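Local coordinates for protein putative pyrazinamidase/nicotinamidase (Streptococcus mutans, PDB 3S2S) that probably hydrolyses the amide of nicotinamide or pyrazinamide, as a zinc-binding member of the isochorismatase family, at residues G53-G58 / K100-H105. Numbering follows the deposited sequence.
Sequences GKLTAG and KLFPPH. With ZN (zinc ion), chain E.
With chi1 at -160°, L55 swings CG away from its own backbone N and lays CD2 over one face of the H105 imidazole, whose chi1 of 60° holds the ring between backbone N and carbonyl carbon. The methyl sits 3.8 Å from the H105 ring centroid, a CH-pi contact displaced slightly toward the rim and nearest to ND1. The same CD2 lies 4.1 Å from F102 CB, obliquely to the phenyl ring, while the other branch, CD1, meets P103 CD at 3.7 Å, the two side chains crossing at roughly a right angle.

A second-shell contact fixes the rotation of the imidazole: H105 ND1 donates an almost straight bond of 2.9 Å to P103 O, which lies in the ring plane. That leaves NE2 to bind the zinc ion at 2.2 Å, in a site completed by D87, H89, E98 and two waters, the metal centre of this isochorismatase-family protein, probably a hydrolase. Both segments are loops, one following helix 46-49 and the other strand 81-87 of the parallel sheet, and L55 also lies near the bound cacodylic acid. The carbonyl acceptor two residues back would be expected to polarise the imidazole.

At the exposed side of the contact, the extended K54 chain passes alongside the P104 carbonyl, with CB 3.3 Å and CD 3.5 Å from P104 O. F48 and H89 also bring their rings against H105, and F102 packs on N209 of the second subunit.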
# COMPACT_ATOMS: atom_id res chain seq x y z
N GLY A 53 -3.39 33.14 9.17
CA GLY A 53 -3.36 31.69 9.22
C GLY A 53 -2.23 31.14 10.07
O GLY A 53 -1.12 31.67 10.08
N LYS A 54 -2.51 30.05 10.78
CA LYS A 54 -1.58 29.49 11.75
C LYS A 54 -0.25 28.95 11.19
O LYS A 54 0.75 28.87 11.91
CB LYS A 54 -2.27 28.42 12.59
CG LYS A 54 -3.47 28.95 13.37
CD LYS A 54 -4.14 27.84 14.15
CE LYS A 54 -5.48 28.29 14.69
NZ LYS A 54 -6.19 27.17 15.34
N LEU A 55 -0.24 28.57 9.92
CA LEU A 55 0.99 28.08 9.31
C LEU A 55 1.05 28.64 7.90
O LEU A 55 1.30 27.92 6.93
CB LEU A 55 1.01 26.55 9.27
CG LEU A 55 2.37 25.89 9.10
CD1 LEU A 55 3.36 26.39 10.15
CD2 LEU A 55 2.22 24.38 9.17
N THR A 56 0.81 29.94 7.80
CA THR A 56 0.56 30.53 6.50
C THR A 56 1.83 30.75 5.67
O THR A 56 2.86 31.16 6.20
CB THR A 56 -0.20 31.86 6.63
OG1 THR A 56 -0.44 32.38 5.31
CG2 THR A 56 0.60 32.87 7.45
N ALA A 57 1.72 30.46 4.38
CA ALA A 57 2.75 30.78 3.40
C ALA A 57 2.65 32.24 2.95
O ALA A 57 3.54 32.75 2.27
CB ALA A 57 2.64 29.85 2.20
N GLY A 58 1.56 32.91 3.31
CA GLY A 58 1.45 34.36 3.10
C GLY A 58 1.26 34.83 1.67
O GLY A 58 0.54 34.21 0.89
N LYS A 100 5.15 17.60 16.84
CA LYS A 100 6.39 18.17 17.35
C LYS A 100 7.05 19.14 16.37
O LYS A 100 7.95 19.89 16.75
CB LYS A 100 7.39 17.05 17.65
CG LYS A 100 7.06 16.20 18.86
CD LYS A 100 8.11 15.11 19.08
CE LYS A 100 8.01 13.98 18.05
NZ LYS A 100 8.42 14.39 16.67
N LEU A 101 6.61 19.11 15.12
CA LEU A 101 7.36 19.77 14.04
C LEU A 101 6.79 21.14 13.67
O LEU A 101 7.52 22.01 13.19
CB LEU A 101 7.39 18.88 12.80
CG LEU A 101 8.14 17.55 12.88
CD1 LEU A 101 8.02 16.80 11.55
CD2 LEU A 101 9.59 17.80 13.21
N PHE A 102 5.48 21.31 13.87
CA PHE A 102 4.81 22.53 13.44
C PHE A 102 3.76 22.96 14.45
O PHE A 102 3.20 22.12 15.17
CB PHE A 102 4.13 22.31 12.09
CG PHE A 102 5.08 22.01 10.97
CD1 PHE A 102 5.94 22.98 10.49
CD2 PHE A 102 5.09 20.76 10.37
CE1 PHE A 102 6.80 22.70 9.45
CE2 PHE A 102 5.96 20.48 9.34
CZ PHE A 102 6.81 21.44 8.88
N PRO A 103 3.47 24.26 14.49
CA PRO A 103 2.40 24.77 15.35
C PRO A 103 1.09 24.14 14.91
O PRO A 103 0.98 23.74 13.75
CB PRO A 103 2.36 26.27 15.03
CG PRO A 103 3.61 26.57 14.30
CD PRO A 103 4.06 25.31 13.65
N PRO A 104 0.11 24.07 15.82
CA PRO A 104 -1.21 23.58 15.44
C PRO A 104 -1.72 24.32 14.21
O PRO A 104 -1.53 25.53 14.11
CB PRO A 104 -2.08 23.95 16.65
CG PRO A 104 -1.12 24.06 17.78
CD PRO A 104 0.14 24.60 17.19
N HIS A 105 -2.33 23.60 13.29
CA HIS A 105 -2.82 24.20 12.05
C HIS A 105 -3.91 23.29 11.50
O HIS A 105 -3.88 22.08 11.73
CB HIS A 105 -1.68 24.32 11.04
CG HIS A 105 -1.06 23.02 10.67
ND1 HIS A 105 -0.03 22.45 11.40
CD2 HIS A 105 -1.30 22.17 9.65
CE1 HIS A 105 0.32 21.30 10.85
NE2 HIS A 105 -0.44 21.10 9.78
ZN ZN E . -0.38 19.17 8.75
O HOH W 1 0.99 19.97 7.32
O HOH W 2 -0.24 17.29 7.51